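Local structure of putative xanthine dehydrogenase YAGS fad-binding subunit (Escherichia coli, 5G5G) at residues Tyr473-Leu476 and Ala477-Ala480; Ser517-Tyr520 and Ala521-Lys525. The protein binds a molybdenum centre and its pterin cytosine dinucleotide cofactor and probably oxidises aldehydes, as the molybdenum-bearing chain of a three-chain periplasmic aldehyde oxidase. All coordinates share one frame; numbering follows the deposited sequence.

Contact 1. Residues Tyr473-Leu476 and Ala477-Ala480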
ATOM      1  N   TYR C 473     -11.501  18.814   3.720  1.00 10.71           N
ATOM      2  CA  TYR C 473     -11.758  19.672   4.910  1.00 11.20           C
ATOM      3  C   TYR C 473     -11.198  21.073   4.651  1.00 11.36           C
ATOM      4  O   TYR C 473     -11.874  22.080   4.882  1.00 11.68           O
ATOM      5  CB  TYR C 473     -11.134  19.166   6.204  1.00 11.02           C
ATOM      6  CG  TYR C 473     -11.920  18.046   6.880  1.00 11.35           C
ATOM      7  CD1 TYR C 473     -13.078  18.339   7.647  1.00 11.91           C
ATOM      8  CD2 TYR C 473     -11.463  16.705   6.853  1.00 11.37           C
ATOM      9  CE1 TYR C 473     -13.771  17.338   8.305  1.00 12.07           C
ATOM     10  CE2 TYR C 473     -12.181  15.712   7.494  1.00 11.72           C
ATOM     11  CZ  TYR C 473     -13.324  16.033   8.235  1.00 12.10           C
ATOM     12  OH  TYR C 473     -14.076  15.024   8.883  1.00 12.56           O
ATOM     13  N   THR C 474      -9.923  21.116   4.249  1.00 11.23           N
ATOM     14  CA  THR C 474      -9.208  22.357   4.101  1.00 11.56           C
ATOM     15  C   THR C 474      -9.700  23.238   2.949  1.00 11.29           C
ATOM     16  O   THR C 474      -9.975  24.408   3.135  1.00 11.27           O
ATOM     17  CB  THR C 474      -7.722  22.057   3.993  1.00 11.53           C
ATOM     18  OG1 THR C 474      -7.401  21.211   5.085  1.00 11.98           O
ATOM     19  CG2 THR C 474      -6.920  23.293   4.038  1.00 11.86           C
ATOM     20  N   ILE C 475      -9.851  22.678   1.777  1.00 10.87           N
ATOM     21  CA  ILE C 475     -10.340  23.455   0.654  1.00 11.31           C
ATOM     22  C   ILE C 475     -11.785  23.943   0.783  1.00 11.55           C
ATOM     23  O   ILE C 475     -12.110  25.033   0.307  1.00 11.50           O
ATOM     24  CB  ILE C 475     -10.105  22.769  -0.706  1.00 11.19           C
ATOM     25  CG1 ILE C 475     -10.818  21.399  -0.804  1.00 11.23           C
ATOM     26  CG2 ILE C 475      -8.592  22.707  -0.925  1.00 11.56           C
ATOM     27  CD1 ILE C 475     -11.002  20.888  -2.244  1.00 10.94           C
ATOM     28  N   LEU C 476     -12.627  23.178   1.483  1.00 11.47           N
ATOM     29  CA  LEU C 476     -13.971  23.660   1.776  1.00 12.19           C
ATOM     30  C   LEU C 476     -13.913  24.815   2.783  1.00 12.58           C
ATOM     31  O   LEU C 476     -14.633  25.810   2.607  1.00 13.07           O
ATOM     32  CB  LEU C 476     -14.863  22.529   2.302  1.00 12.49           C
ATOM     33  CG  LEU C 476     -15.144  21.459   1.220  1.00 12.64           C
ATOM     34  CD1 LEU C 476     -15.645  20.149   1.813  1.00 13.06           C
ATOM     35  CD2 LEU C 476     -16.184  21.927   0.222  1.00 13.34           C
ATOM     36  N   ALA C 477     -13.024  24.728   3.790  1.00 11.82           N
ATOM     37  CA  ALA C 477     -12.817  25.867   4.711  1.00 12.22           C
ATOM     38  C   ALA C 477     -12.305  27.115   3.968  1.00 12.26           C
ATOM     39  O   ALA C 477     -12.800  28.237   4.151  1.00 12.42           O
ATOM     40  CB  ALA C 477     -11.874  25.475   5.840  1.00 12.02           C
ATOM     41  N   GLN C 478     -11.368  26.903   3.061  1.00 11.94           N
ATOM     42  CA  GLN C 478     -10.817  28.022   2.290  1.00 12.39           C
ATOM     43  C   GLN C 478     -11.882  28.726   1.447  1.00 12.81           C
ATOM     44  O   GLN C 478     -11.891  29.997   1.339  1.00 12.81           O
ATOM     45  CB  GLN C 478      -9.673  27.576   1.427  1.00 12.50           C
ATOM     46  CG  GLN C 478      -8.426  27.118   2.203  1.00 12.86           C
ATOM     47  CD  GLN C 478      -7.392  26.445   1.285  1.00 12.66           C
ATOM     48  OE1 GLN C 478      -7.241  25.219   1.245  1.00 12.94           O
ATOM     49  NE2 GLN C 478      -6.674  27.263   0.516  1.00 12.87           N
ATOM     50  N   THR C 479     -12.759  27.920   0.850  1.00 12.29           N
ATOM     51  CA  THR C 479     -13.857  28.427   0.014  1.00 12.74           C
ATOM     52  C   THR C 479     -14.830  29.281   0.793  1.00 13.43           C
ATOM     53  O   THR C 479     -15.114  30.446   0.446  1.00 13.92           O
ATOM     54  CB  THR C 479     -14.587  27.284  -0.714  1.00 12.63           C
ATOM     55  OG1 THR C 479     -13.645  26.536  -1.512  1.00 12.61           O
ATOM     56  CG2 THR C 479     -15.708  27.838  -1.595  1.00 12.97           C
ATOM     57  N   ALA C 480     -15.288  28.763   1.927  1.00 13.16           N
ATOM     58  CA  ALA C 480     -16.165  29.540   2.762  1.00 13.84           C
ATOM     59  C   ALA C 480     -15.515  30.822   3.317  1.00 14.37           C
ATOM     60  O   ALA C 480     -16.124  31.893   3.331  1.00 14.63           O
ATOM     61  CB  ALA C 480     -16.724  28.690   3.873  1.00 13.71           C
TER

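Contact 2. Residues Ser517-Tyr520 and Ala521-Lys525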
ATOM      1  N   SER C 517     -17.761  24.073  -5.215  1.00 12.20           N
ATOM      2  CA  SER C 517     -18.810  24.783  -5.952  1.00 12.65           C
ATOM      3  C   SER C 517     -20.151  24.773  -5.214  1.00 13.27           C
ATOM      4  O   SER C 517     -20.910  25.726  -5.296  1.00 13.60           O
ATOM      5  CB  SER C 517     -18.979  24.279  -7.373  1.00 12.66           C
ATOM      6  OG  SER C 517     -17.814  24.578  -8.137  1.00 12.93           O
ATOM      7  N   GLY C 518     -20.475  23.679  -4.528  1.00 13.18           N
ATOM      8  CA  GLY C 518     -21.731  23.703  -3.765  1.00 13.63           C
ATOM      9  C   GLY C 518     -21.606  24.643  -2.571  1.00 13.84           C
ATOM     10  O   GLY C 518     -22.553  25.310  -2.205  1.00 14.43           O
ATOM     11  N   VAL C 519     -20.424  24.701  -1.961  1.00 13.61           N
ATOM     12  CA  VAL C 519     -20.191  25.682  -0.889  1.00 14.37           C
ATOM     13  C   VAL C 519     -20.283  27.102  -1.453  1.00 14.61           C
ATOM     14  O   VAL C 519     -20.962  27.974  -0.868  1.00 15.19           O
ATOM     15  CB  VAL C 519     -18.830  25.410  -0.140  1.00 13.72           C
ATOM     16  CG1 VAL C 519     -18.459  26.582   0.784  1.00 14.38           C
ATOM     17  CG2 VAL C 519     -18.902  24.112   0.600  1.00 13.81           C
ATOM     18  N   TYR C 520     -19.730  27.316  -2.642  1.00 14.67           N
ATOM     19  CA  TYR C 520     -19.905  28.579  -3.357  1.00 15.25           C
ATOM     20  C   TYR C 520     -21.387  28.963  -3.462  1.00 15.86           C
ATOM     21  O   TYR C 520     -21.790  30.095  -3.138  1.00 15.83           O
ATOM     22  CB  TYR C 520     -19.256  28.510  -4.752  1.00 15.30           C
ATOM     23  CG  TYR C 520     -19.416  29.758  -5.574  1.00 16.30           C
ATOM     24  CD1 TYR C 520     -20.589  30.012  -6.303  1.00 16.98           C
ATOM     25  CD2 TYR C 520     -18.419  30.740  -5.568  1.00 16.72           C
ATOM     26  CE1 TYR C 520     -20.751  31.172  -7.031  1.00 18.01           C
ATOM     27  CE2 TYR C 520     -18.566  31.900  -6.308  1.00 17.61           C
ATOM     28  CZ  TYR C 520     -19.738  32.118  -7.031  1.00 18.38           C
ATOM     29  OH  TYR C 520     -19.879  33.286  -7.751  1.00 20.19           O
ATOM     30  N   ALA C 521     -22.204  28.006  -3.888  1.00 15.65           N
ATOM     31  CA  ALA C 521     -23.627  28.257  -4.083  1.00 16.01           C
ATOM     32  C   ALA C 521     -24.285  28.617  -2.771  1.00 16.43           C
ATOM     33  O   ALA C 521     -25.031  29.596  -2.708  1.00 16.82           O
ATOM     34  CB  ALA C 521     -24.273  27.049  -4.711  1.00 16.15           C
ATOM     35  N   ALA C 522     -23.969  27.862  -1.716  1.00 15.94           N
ATOM     36  CA  ALA C 522     -24.535  28.127  -0.379  1.00 16.88           C
ATOM     37  C   ALA C 522     -24.070  29.507   0.154  1.00 17.49           C
ATOM     38  O   ALA C 522     -24.871  30.284   0.668  1.00 18.02           O
ATOM     39  CB  ALA C 522     -24.238  27.013   0.598  1.00 16.71           C
ATOM     40  N   CYS C 523     -22.794  29.822  -0.057  1.00 17.65           N
ATOM     41  CA  CYS C 523     -22.263  31.079   0.400  1.00 18.54           C
ATOM     42  C   CYS C 523     -22.858  32.267  -0.358  1.00 19.25           C
ATOM     43  O   CYS C 523     -22.998  33.326   0.235  1.00 19.48           O
ATOM     44  CB  CYS C 523     -20.736  31.115   0.355  1.00 18.38           C
ATOM     45  SG  CYS C 523     -19.946  30.049   1.551  1.00 18.42           S
ATOM     46  N   MET C 524     -23.194  32.120  -1.637  1.00 19.72           N
ATOM     47  CA  MET C 524     -23.783  33.225  -2.380  1.00 21.02           C
ATOM     48  C   MET C 524     -25.166  33.540  -1.802  1.00 21.59           C
ATOM     49  O   MET C 524     -25.514  34.725  -1.610  1.00 21.22           O
ATOM     50  CB  MET C 524     -23.917  32.935  -3.866  1.00 22.01           C
ATOM     51  CG  MET C 524     -22.604  33.028  -4.610  1.00 23.01           C
ATOM     52  SD  MET C 524     -21.903  34.721  -4.567  1.00 26.48           S
ATOM     53  CE  MET C 524     -23.048  35.653  -5.536  1.00 27.63           C
ATOM     54  N   LYS C 525     -25.911  32.488  -1.428  1.00 20.86           N
ATOM     55  CA  LYS C 525     -27.181  32.704  -0.737  1.00 22.10           C
ATOM     56  C   LYS C 525     -26.973  33.320   0.664  1.00 21.69           C
ATOM     57  O   LYS C 525     -27.695  34.259   1.071  1.00 21.89           O
ATOM     58  CB  LYS C 525     -27.966  31.398  -0.657  1.00 23.06           C
ATOM     59  CG  LYS C 525     -29.307  31.468   0.054  1.00 24.67           C
ATOM     60  CD  LYS C 525     -30.313  32.313  -0.689  1.00 27.16           C
ATOM     61  CE  LYS C 525     -31.609  32.284   0.088  1.00 30.31           C
ATOM     62  NZ  LYS C 525     -32.718  32.839  -0.745  1.00 33.48           N
TER

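Contact 1. Residues Tyr473-Leu476 and Ala477-Ala480
Thr-479 reaches back one helical turn and gives Ile-475 O two bonds, from OG1 at 2.8 Å and from its backbone N at 3.0 Å. The two donors approach from opposite faces of the carbonyl plane, so the oxygen is gripped from both. With OG1 anti to its own carbonyl carbon and beside the backbone N (chi1 -57°), the hydroxyl turns toward the preceding turn, and this buried hydroxyl donates to the backbone. The other bonds are the regular i to i+4 ones: Gln-478 N to Thr-474 O at 2.9 Å, Ala-477 N to Tyr-473 O, and Ala-480 N to Leu-476 O, this last nearly straight at 173°.

Van der Waals contact between side chains centres on Gln-478. Its CG lies 3.3 Å from Thr-474 O, and the chain then runs out extended, crossing the Thr-474 side chain at a slant. OE1 thus comes to rest against two methyl groups, CG2 of Thr-474 at 3.4 Å and CG2 of Ile-475 at 3.6 Å.

The polar ends are satisfied beyond this turn. Gln-478 OE1 accepts from Asn-618 ND2, while its NE2 donates to Val-17 O; Thr-474 OG1 bonds to Ile-25 N and Tyr-473 OH to Pro-236 O. The amide thereby links the helix to two other parts of the chain.

Ile-475 also lines the cofactor pocket, its side chain touching the pterin cytosine dinucleotide. This turn belongs to helix 472-484, the crossover helix of a beta-alpha-beta unit between strands 459-462 and 491-494. Ala-477 and Ala-480 set their small side chains on strand 491-494, whereas Ile-475, Leu-476 and Thr-479 pack against helix 511-534.

Contact 2. Residues Ser517-Tyr520 and Ala521-Lys525
The Tyr-520 ring has CG of Met-524 over one face, 4.0 Å from the centroid and 30° off the ring normal, a CH-pi contact. CE1 is the ring atom nearest to that CG, at 3.6 Å. The sulfur sits obliquely, with SD 4.8 Å from the centroid, and Ala-521 N approaches the ring obliquely as well. The two side chains lie alongside, pointing the same way: Tyr-520 holds CG anti to its backbone N (chi1 179°), and Met-524 puts CG beside its own backbone N (chi1 -76°), over the ring; the bend at chi2 then brings SD round near the phenol end. This is a Met-aromatic contact between residues four apart on helix 511-534. The same turns are tied by backbone bonds, from Cys-523 N to Val-519 O at 2.7 Å and from Met-524 N to Tyr-520 O at 2.9 Å. Replacing Tyr-520 by an alanine would probably leave Met-524 CG and SD without the ring they lie on, giving that side chain more freedom to turn, and take away the group that Met-1, Asn-10 and Pro-684 touch. Met-483 of helix 472-484 touches both side chains. Further round the helix, Val-519 CG1 packs on Cys-523 SG at 3.8 Å, and both residues rest on strand 447-453.

In the fold
Contact 1 comes first along the chain, on helix 472-484, and contact 2 follows on helix 511-534; their centres lie 12 Å apart. The helices pack directly: Leu-476 CD2 meets Val-519 CG2 at 3.5 Å, and Thr-479 CG2 meets Val-519 CG1 at 3.8 Å. Both lean on one mixed sheet, contact 1 through strand 491-494 and contact 2 through strands 447-453 and 566-574. All four segments belong to the second molybdopterin cofactor-binding domain of the chain. Contact 1 reaches the pterin cytosine dinucleotide itself, whereas the Ser-517 side chain of contact 2 stays about 10 Å from it, so of the two contacts the first is the one that lines the pocket.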